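Local coordinates for protein adenosine 5'-monophosphoramidase (Candida albicans, PDB 6IQ1) that probably hydrolyses adenosine 5'-monophosphoramidates to AMP as a homodimeric histidine triad enzyme of the HINT family, at residues Cys10-Gly15 against Lys27-Leu32; Lys21-Ala26 against Val68-Lys73; Pro46-Ala51 against Asn55-Tyr60. All blocks are in the same frame, centred on the assembly; numbering follows the deposited sequence.

Interaction 1 (Cys10-Gly15 against Lys27-Leu32). With ZN (zinc ion), chain H.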
loop_
_atom_site.group_PDB
_atom_site.type_symbol
_atom_site.label_atom_id
_atom_site.label_comp_id
_atom_site.label_asym_id
_atom_site.label_seq_id
_atom_site.Cartn_x
_atom_site.Cartn_y
_atom_site.Cartn_z
ATOM N N CYS D 10 1.290 -7.901 -17.889
ATOM C CA CYS D 10 1.168 -7.281 -19.210
ATOM C C CYS D 10 0.243 -8.086 -20.129
ATOM O O CYS D 10 -0.635 -7.519 -20.789
ATOM C CB CYS D 10 2.547 -7.122 -19.843
ATOM S SG CYS D 10 3.490 -5.734 -19.196
ATOM N N LYS D 11 0.426 -9.414 -20.191
ATOM C CA LYS D 11 -0.455 -10.228 -21.025
ATOM C C LYS D 11 -1.905 -10.120 -20.559
ATOM O O LYS D 11 -2.827 -10.081 -21.385
ATOM C CB LYS D 11 -0.015 -11.694 -21.009
ATOM C CG LYS D 11 1.222 -12.047 -21.828
ATOM C CD LYS D 11 1.815 -13.373 -21.312
ATOM C CE LYS D 11 3.041 -13.828 -22.095
ATOM N NZ LYS D 11 3.960 -14.626 -21.221
ATOM N N ILE D 12 -2.131 -10.084 -19.240
ATOM C CA ILE D 12 -3.491 -9.959 -18.718
ATOM C C ILE D 12 -4.111 -8.630 -19.145
ATOM O O ILE D 12 -5.289 -8.575 -19.533
ATOM C CB ILE D 12 -3.500 -10.116 -17.187
ATOM C CG1 ILE D 12 -3.547 -11.588 -16.774
ATOM C CG2 ILE D 12 -4.688 -9.374 -16.570
ATOM C CD1 ILE D 12 -3.274 -11.818 -15.272
ATOM N N ILE D 13 -3.332 -7.537 -19.074
ATOM C CA ILE D 13 -3.813 -6.232 -19.535
ATOM C C ILE D 13 -4.226 -6.305 -21.006
ATOM O O ILE D 13 -5.332 -5.899 -21.377
ATOM C CB ILE D 13 -2.744 -5.145 -19.291
ATOM C CG1 ILE D 13 -2.621 -4.796 -17.808
ATOM C CG2 ILE D 13 -3.069 -3.875 -20.025
ATOM C CD1 ILE D 13 -1.403 -3.975 -17.506
ATOM N N LYS D 14 -3.356 -6.852 -21.861
ATOM C CA LYS D 14 -3.689 -7.022 -23.276
ATOM C C LYS D 14 -4.791 -8.052 -23.523
ATOM O O LYS D 14 -5.292 -8.133 -24.645
ATOM C CB LYS D 14 -2.441 -7.410 -24.074
ATOM C CG LYS D 14 -1.420 -6.284 -24.198
ATOM C CD LYS D 14 0.003 -6.800 -24.382
ATOM C CE LYS D 14 0.308 -7.036 -25.851
ATOM N NZ LYS D 14 1.660 -7.625 -26.068
ATOM N N GLY D 15 -5.192 -8.831 -22.524
ATOM C CA GLY D 15 -6.249 -9.804 -22.735
ATOM C C GLY D 15 -5.796 -11.106 -23.348
ATOM O O GLY D 15 -6.641 -11.908 -23.765
ATOM N N LYS D 27 -5.142 4.502 -17.175
ATOM C CA LYS D 27 -3.839 4.178 -16.618
ATOM C C LYS D 27 -3.802 2.938 -15.725
ATOM O O LYS D 27 -2.710 2.410 -15.490
ATOM C CB LYS D 27 -3.293 5.387 -15.835
ATOM C CG LYS D 27 -2.680 6.449 -16.747
ATOM C CD LYS D 27 -2.496 7.782 -16.015
ATOM C CE LYS D 27 -2.284 8.945 -16.992
ATOM N NZ LYS D 27 -1.186 8.676 -17.971
ATOM N N THR D 28 -4.940 2.439 -15.246
ATOM C CA THR D 28 -4.929 1.395 -14.234
ATOM C C THR D 28 -5.810 0.220 -14.643
ATOM O O THR D 28 -6.824 0.398 -15.324
ATOM C CB THR D 28 -5.392 1.977 -12.882
ATOM O OG1 THR D 28 -4.492 3.016 -12.484
ATOM C CG2 THR D 28 -5.413 0.916 -11.803
ATOM N N TYR D 29 -5.423 -0.987 -14.207
ATOM C CA TYR D 29 -6.171 -2.213 -14.486
ATOM C C TYR D 29 -6.328 -3.051 -13.218
ATOM O O TYR D 29 -5.340 -3.333 -12.521
ATOM C CB TYR D 29 -5.476 -3.040 -15.578
ATOM C CG TYR D 29 -6.298 -4.208 -16.068
ATOM C CD1 TYR D 29 -6.316 -5.415 -15.371
ATOM C CD2 TYR D 29 -7.054 -4.110 -17.220
ATOM C CE1 TYR D 29 -7.069 -6.477 -15.801
ATOM C CE2 TYR D 29 -7.808 -5.183 -17.673
ATOM C CZ TYR D 29 -7.814 -6.361 -16.958
ATOM O OH TYR D 29 -8.571 -7.425 -17.392
ATOM N N SER D 30 -7.552 -3.486 -12.932
ATOM C CA SER D 30 -7.777 -4.264 -11.721
ATOM C C SER D 30 -8.657 -5.483 -11.992
ATOM O O SER D 30 -9.505 -5.482 -12.887
ATOM C CB SER D 30 -8.375 -3.382 -10.604
ATOM O OG SER D 30 -9.614 -2.837 -10.987
ATOM N N PHE D 31 -8.451 -6.521 -11.186
ATOM C CA PHE D 31 -9.030 -7.837 -11.410
ATOM C C PHE D 31 -8.870 -8.672 -10.145
ATOM O O PHE D 31 -8.032 -8.379 -9.286
ATOM C CB PHE D 31 -8.384 -8.544 -12.615
ATOM C CG PHE D 31 -6.886 -8.707 -12.509
ATOM C CD1 PHE D 31 -6.029 -7.630 -12.721
ATOM C CD2 PHE D 31 -6.331 -9.937 -12.224
ATOM C CE1 PHE D 31 -4.644 -7.780 -12.629
ATOM C CE2 PHE D 31 -4.942 -10.103 -12.137
ATOM C CZ PHE D 31 -4.097 -9.027 -12.332
ATOM N N LEU D 32 -9.697 -9.718 -10.051
ATOM C CA LEU D 32 -9.692 -10.626 -8.909
ATOM C C LEU D 32 -8.395 -11.422 -8.822
ATOM O O LEU D 32 -7.840 -11.865 -9.835
ATOM C CB LEU D 32 -10.856 -11.604 -9.011
ATOM C CG LEU D 32 -12.249 -11.109 -8.633
ATOM C CD1 LEU D 32 -13.297 -12.193 -8.929
ATOM C CD2 LEU D 32 -12.309 -10.679 -7.166
HETATM ZN ZN ZN H . 4.294 -6.327 -16.935
#

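Interaction 2 (Lys21-Ala26 against Val68-Lys73)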
loop_
_atom_site.group_PDB
_atom_site.type_symbol
_atom_site.label_atom_id
_atom_site.label_comp_id
_atom_site.label_asym_id
_atom_site.label_seq_id
_atom_site.Cartn_x
_atom_site.Cartn_y
_atom_site.Cartn_z
ATOM N N LYS D 21 -12.102 -9.151 -14.745
ATOM C CA LYS D 21 -11.853 -7.712 -14.760
ATOM C C LYS D 21 -12.866 -6.937 -13.919
ATOM O O LYS D 21 -14.058 -7.250 -13.894
ATOM C CB LYS D 21 -11.871 -7.184 -16.196
ATOM C CG LYS D 21 -11.606 -5.696 -16.309
ATOM C CD LYS D 21 -11.641 -5.244 -17.754
ATOM C CE LYS D 21 -12.991 -4.651 -18.127
ATOM N NZ LYS D 21 -12.854 -3.248 -18.629
ATOM N N LEU D 22 -12.386 -5.895 -13.240
ATOM C CA LEU D 22 -13.239 -5.119 -12.359
ATOM C C LEU D 22 -13.260 -3.691 -12.885
ATOM O O LEU D 22 -13.996 -3.394 -13.828
ATOM C CB LEU D 22 -12.758 -5.261 -10.904
ATOM C CG LEU D 22 -13.002 -6.599 -10.170
ATOM C CD1 LEU D 22 -12.370 -6.589 -8.802
ATOM C CD2 LEU D 22 -14.490 -6.900 -10.023
ATOM N N ILE D 23 -12.477 -2.789 -12.325
ATOM C CA ILE D 23 -12.412 -1.411 -12.785
ATOM C C ILE D 23 -11.203 -1.277 -13.694
ATOM O O ILE D 23 -10.117 -1.764 -13.370
ATOM C CB ILE D 23 -12.340 -0.438 -11.594
ATOM C CG1 ILE D 23 -13.711 -0.349 -10.894
ATOM C CG2 ILE D 23 -11.848 0.941 -12.036
ATOM C CD1 ILE D 23 -13.723 0.535 -9.637
ATOM N N GLU D 24 -11.388 -0.643 -14.841
ATOM C CA GLU D 24 -10.267 -0.282 -15.694
ATOM C C GLU D 24 -10.299 1.216 -15.993
ATOM O O GLU D 24 -11.363 1.837 -16.064
ATOM C CB GLU D 24 -10.268 -1.068 -16.992
ATOM C CG GLU D 24 -8.966 -0.930 -17.733
ATOM C CD GLU D 24 -8.969 -1.600 -19.090
ATOM O OE1 GLU D 24 -9.798 -2.524 -19.321
ATOM O OE2 GLU D 24 -8.117 -1.190 -19.916
ATOM N N THR D 25 -9.110 1.779 -16.171
ATOM C CA THR D 25 -8.891 3.207 -16.332
ATOM C C THR D 25 -7.910 3.375 -17.490
ATOM O O THR D 25 -7.301 2.403 -17.944
ATOM C CB THR D 25 -8.381 3.808 -14.991
ATOM O OG1 THR D 25 -9.480 4.026 -14.093
ATOM C CG2 THR D 25 -7.634 5.079 -15.160
ATOM N N ALA D 26 -7.800 4.598 -18.013
ATOM C CA ALA D 26 -6.745 4.881 -18.980
ATOM C C ALA D 26 -5.389 4.396 -18.480
ATOM O O ALA D 26 -4.563 3.912 -19.264
ATOM C CB ALA D 26 -6.692 6.382 -19.282
ATOM N N VAL D 68 -8.270 2.170 -6.033
ATOM C CA VAL D 68 -8.450 1.321 -4.853
ATOM C C VAL D 68 -9.616 1.836 -4.018
ATOM O O VAL D 68 -10.452 1.063 -3.542
ATOM C CB VAL D 68 -7.149 1.236 -4.022
ATOM C CG1 VAL D 68 -7.343 0.350 -2.796
ATOM C CG2 VAL D 68 -5.996 0.716 -4.861
ATOM N N LYS D 69 -9.715 3.157 -3.869
ATOM C CA LYS D 69 -10.828 3.734 -3.127
ATOM C C LYS D 69 -12.158 3.378 -3.775
ATOM O O LYS D 69 -13.104 2.970 -3.091
ATOM C CB LYS D 69 -10.677 5.248 -3.039
ATOM C CG LYS D 69 -11.881 5.914 -2.449
ATOM C CD LYS D 69 -11.584 7.363 -2.194
ATOM C CE LYS D 69 -12.831 8.127 -1.876
ATOM N NZ LYS D 69 -12.521 9.529 -2.171
ATOM N N LYS D 70 -12.247 3.524 -5.098
ATOM C CA LYS D 70 -13.472 3.146 -5.790
ATOM C C LYS D 70 -13.780 1.655 -5.598
ATOM O O LYS D 70 -14.949 1.271 -5.441
ATOM C CB LYS D 70 -13.369 3.520 -7.274
ATOM C CG LYS D 70 -14.728 3.653 -7.953
ATOM C CD LYS D 70 -14.577 3.973 -9.409
ATOM C CE LYS D 70 -15.900 3.849 -10.169
ATOM N NZ LYS D 70 -15.709 4.160 -11.609
ATOM N N LEU D 71 -12.742 0.801 -5.567
ATOM C CA LEU D 71 -12.975 -0.627 -5.355
ATOM C C LEU D 71 -13.530 -0.922 -3.961
ATOM O O LEU D 71 -14.321 -1.862 -3.803
ATOM C CB LEU D 71 -11.690 -1.427 -5.595
ATOM C CG LEU D 71 -11.261 -1.581 -7.051
ATOM C CD1 LEU D 71 -9.782 -1.927 -7.120
ATOM C CD2 LEU D 71 -12.126 -2.619 -7.773
ATOM N N THR D 72 -13.134 -0.152 -2.937
ATOM C CA THR D 72 -13.746 -0.344 -1.622
ATOM C C THR D 72 -15.242 -0.025 -1.652
ATOM O O THR D 72 -16.001 -0.545 -0.832
ATOM C CB THR D 72 -13.045 0.497 -0.530
ATOM O OG1 THR D 72 -13.200 1.902 -0.785
ATOM C CG2 THR D 72 -11.564 0.160 -0.420
ATOM N N LYS D 73 -15.694 0.805 -2.596
ATOM C CA LYS D 73 -17.135 0.982 -2.764
ATOM C C LYS D 73 -17.774 -0.230 -3.435
ATOM O O LYS D 73 -18.853 -0.671 -3.021
ATOM C CB LYS D 73 -17.439 2.246 -3.564
ATOM C CG LYS D 73 -17.155 3.548 -2.824
ATOM C CD LYS D 73 -17.417 4.736 -3.733
ATOM C CE LYS D 73 -16.578 5.936 -3.327
ATOM N NZ LYS D 73 -17.128 7.194 -3.881
#

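Interaction 3 (Pro46-Ala51 against Asn55-Tyr60). With ZN (zinc ion), chain H.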
loop_
_atom_site.group_PDB
_atom_site.type_symbol
_atom_site.label_atom_id
_atom_site.label_comp_id
_atom_site.label_asym_id
_atom_site.label_seq_id
_atom_site.Cartn_x
_atom_site.Cartn_y
_atom_site.Cartn_z
ATOM N N PRO D 46 -0.686 -0.668 -12.383
ATOM C CA PRO D 46 -0.477 0.291 -13.467
ATOM C C PRO D 46 -0.290 -0.455 -14.781
ATOM O O PRO D 46 0.199 -1.586 -14.810
ATOM C CB PRO D 46 0.801 1.024 -13.048
ATOM C CG PRO D 46 1.554 0.013 -12.242
ATOM C CD PRO D 46 0.500 -0.807 -11.515
ATOM N N LYS D 47 -0.698 0.184 -15.883
ATOM C CA LYS D 47 -0.534 -0.447 -17.192
ATOM C C LYS D 47 0.914 -0.388 -17.660
ATOM O O LYS D 47 1.380 -1.295 -18.361
ATOM C CB LYS D 47 -1.457 0.203 -18.209
ATOM C CG LYS D 47 -2.882 -0.337 -18.158
ATOM C CD LYS D 47 -3.875 0.699 -18.704
ATOM C CE LYS D 47 -5.269 0.109 -18.851
ATOM N NZ LYS D 47 -6.118 0.909 -19.790
ATOM N N HIS D 48 1.629 0.654 -17.268
ATOM C CA HIS D 48 3.065 0.753 -17.479
ATOM C C HIS D 48 3.798 -0.375 -16.756
ATOM O O HIS D 48 3.575 -0.609 -15.560
ATOM C CB HIS D 48 3.519 2.115 -16.953
ATOM C CG HIS D 48 4.937 2.460 -17.261
ATOM N ND1 HIS D 48 6.000 1.948 -16.547
ATOM C CD2 HIS D 48 5.466 3.307 -18.172
ATOM C CE1 HIS D 48 7.126 2.440 -17.027
ATOM N NE2 HIS D 48 6.830 3.268 -18.013
ATOM N N HIS D 49 4.699 -1.061 -17.462
ATOM C CA HIS D 49 5.422 -2.176 -16.847
ATOM C C HIS D 49 6.620 -1.658 -16.057
ATOM O O HIS D 49 7.620 -1.229 -16.641
ATOM C CB HIS D 49 5.887 -3.191 -17.889
ATOM C CG HIS D 49 6.689 -4.311 -17.303
ATOM N ND1 HIS D 49 6.129 -5.521 -16.946
ATOM C CD2 HIS D 49 7.999 -4.392 -16.965
ATOM C CE1 HIS D 49 7.060 -6.303 -16.427
ATOM N NE2 HIS D 49 8.204 -5.643 -16.430
ATOM N N GLY D 50 6.538 -1.726 -14.737
ATOM C CA GLY D 50 7.709 -1.558 -13.893
ATOM C C GLY D 50 7.741 -2.635 -12.830
ATOM O O GLY D 50 6.705 -3.095 -12.349
ATOM N N ALA D 51 8.947 -3.050 -12.466
ATOM C CA ALA D 51 9.016 -4.142 -11.506
ATOM C C ALA D 51 8.729 -3.654 -10.091
ATOM O O ALA D 51 7.972 -4.296 -9.358
ATOM C CB ALA D 51 10.378 -4.834 -11.585
ATOM N N ASN D 55 9.894 2.223 -10.249
ATOM C CA ASN D 55 9.976 2.118 -11.699
ATOM C C ASN D 55 8.712 2.599 -12.399
ATOM O O ASN D 55 8.583 2.392 -13.607
ATOM C CB ASN D 55 10.266 0.670 -12.121
ATOM C CG ASN D 55 11.475 0.078 -11.404
ATOM O OD1 ASN D 55 11.348 -0.891 -10.662
ATOM N ND2 ASN D 55 12.651 0.666 -11.619
ATOM N N ILE D 56 7.781 3.217 -11.689
ATOM C CA ILE D 56 6.468 3.570 -12.231
ATOM C C ILE D 56 6.388 5.085 -12.356
ATOM O O ILE D 56 6.702 5.793 -11.392
ATOM C CB ILE D 56 5.325 3.031 -11.349
ATOM C CG1 ILE D 56 5.408 1.507 -11.240
ATOM C CG2 ILE D 56 3.978 3.393 -11.919
ATOM C CD1 ILE D 56 5.325 0.802 -12.578
ATOM N N PRO D 57 5.974 5.618 -13.502
ATOM C CA PRO D 57 5.869 7.079 -13.637
ATOM C C PRO D 57 4.870 7.667 -12.649
ATOM O O PRO D 57 3.891 7.024 -12.262
ATOM C CB PRO D 57 5.401 7.275 -15.086
ATOM C CG PRO D 57 5.697 5.965 -15.779
ATOM C CD PRO D 57 5.575 4.907 -14.726
ATOM N N ASP D 58 5.137 8.916 -12.248
ATOM C CA ASP D 58 4.291 9.604 -11.280
ATOM C C ASP D 58 2.821 9.581 -11.686
ATOM O O ASP D 58 1.937 9.389 -10.842
ATOM C CB ASP D 58 4.771 11.045 -11.099
ATOM C CG ASP D 58 5.920 11.159 -10.096
ATOM O OD1 ASP D 58 6.275 10.146 -9.464
ATOM O OD2 ASP D 58 6.464 12.270 -9.922
ATOM N N ASP D 59 2.531 9.751 -12.974
ATOM C CA ASP D 59 1.127 9.838 -13.374
ATOM C C ASP D 59 0.410 8.492 -13.266
ATOM O O ASP D 59 -0.809 8.465 -13.072
ATOM C CB ASP D 59 0.993 10.417 -14.789
ATOM C CG ASP D 59 1.679 9.562 -15.852
ATOM O OD1 ASP D 59 2.872 9.208 -15.707
ATOM O OD2 ASP D 59 1.005 9.230 -16.848
ATOM N N TYR D 60 1.122 7.373 -13.356
ATOM C CA TYR D 60 0.457 6.115 -13.051
ATOM C C TYR D 60 0.256 5.919 -11.545
ATOM O O TYR D 60 -0.762 5.348 -11.126
ATOM C CB TYR D 60 1.248 4.956 -13.642
ATOM C CG TYR D 60 1.107 4.874 -15.137
ATOM C CD1 TYR D 60 1.892 5.667 -15.974
ATOM C CD2 TYR D 60 0.190 4.005 -15.713
ATOM C CE1 TYR D 60 1.766 5.608 -17.326
ATOM C CE2 TYR D 60 0.057 3.926 -17.073
ATOM C CZ TYR D 60 0.843 4.732 -17.878
ATOM O OH TYR D 60 0.687 4.658 -19.241
HETATM ZN ZN ZN H . 4.294 -6.327 -16.935
#

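Interaction 1 (Cys10-Gly15 against Lys27-Leu32)
Y29 meets the helix first, touching it with both CB and the ring: near the backbone its CB lies 4.0 Å from I13 CG1, and farther out its CE1 lies 3.8 Å from I12 CG2. CG of Y29 is anti to the backbone N (chi1 -171°), which carries the ring out toward I12 and I13, so that the two isoleucines touch it obliquely at successive points. At the phenol end the hydroxyl is hydrogen-bonded to S19 OG, in the loop that follows the helix. Here the N-terminal helix 8-14 lies across strand 28-32 of the antiparallel HIT-domain sheet, the short axes running at 95° and 9.8 Å apart. The same helix carries C10, whose SG is bound to zinc at 2.5 Å together with C7, H49 and H104; the Schellman motif at G15 closes its far end. Two residues beyond Y29, F31 presents one ring face to I12. The methyl CG2 sits over the centre of that ring, 4.2 Å from the centroid and 10° off the normal, a CH-pi contact. The other branch of I12 comes to the same ring, CD1 lying 3.9 Å from F31 CE2.

Interaction 2 (Lys21-Ala26 against Val68-Lys73)
I23 has CG1 beside its backbone N and anti to the carbonyl carbon (chi1 -73°), with CD1 extended beyond it, a shape that brings the delta methyl to K70 and L71 of helix 58-74. K70 answers with CG anti to its own backbone N (chi1 -159°) and a chain that stays extended to the amine, so its methylenes run past that methyl. I23 CD1 lies 3.5 Å from K70 CD and 3.8 Å from K70 CB, touching the aliphatic part of the lysine along its length. L71, the next residue on the helix, brings CD2 to 4.0 Å from I23 CD1. The same branch turns to L22, where CD2 of L71 is 4.1 Å from L22 CD1, the two leucines crossing at about a right angle. Strand 21-24, the first of the antiparallel HIT-domain sheet, is thus joined to the helix that packs on the sheet, their short axes at 132° and 9.6 Å apart. The second subunit takes part as well: its L144 packs on I23, and its D148 forms a salt bridge with K70 NZ. The chemistry is therefore divided along one side chain, since K70 gives its hydrocarbon to the apolar contact within the chain while its charged end serves the dimer interface.

Interaction 3 (Pro46-Ala51 against Asn55-Tyr60)
H48 touches Y60 with its CB and P57 with its imidazole, in the zinc-bearing loop that leads from strand 42-46 of the HIT-domain sheet to helix 58-74. Its CB stands over the centre of the Y60 ring, 3.7 Å from the centroid and 5° off the normal, in a CH-pi contact. With CG anti to the backbone N (chi1 -172°), the imidazole then swings out over the pyrrolidine of P57, the N-cap residue of the helix. CG and ND1 both meet P57 CD, ND1 at 3.5 Å, and that carbon lies over the centre of the imidazole face. Farther round the ring, CD2 and NE2 come closer to P57 CG, while CE1 passes 3.7 Å from the carbonyl O of N55. The planes of H48 and Y60 stand at 53° to each other. P46 CB also touches Y60 CB, and P46 CG rests against I56 CD1. G50, with no side chain in the way, brings its CA against N55 CB. H49, the neighbour of H48, turns the other way to bind zinc, which C7, C10 and H104 also hold. I56 directs its delta methyl at the loop backbone, with CD1 3.5 Å from G50 N.

How the interactions relate
All three contacts belong to the HIT domain of one chain. Interactions 1 and 2 have centres about 12 Å apart and use neighbouring strands of the antiparallel sheet, 28-32 and 21-24; their segments alternate along the chain. Interaction 3 lies in the loop that follows strand 42-46, its centre about 13 Å from that of interaction 1 and about 17 Å from that of interaction 2; it follows the first in sequence and is nested inside the loop closed by the second. K47 NZ makes a salt bridge to E24, linking interactions 3 and 2. Zinc, through C10 and H49, joins the N-terminal helix to the loop before helix 58-74, and this helix also reaches the second subunit of the homodimer.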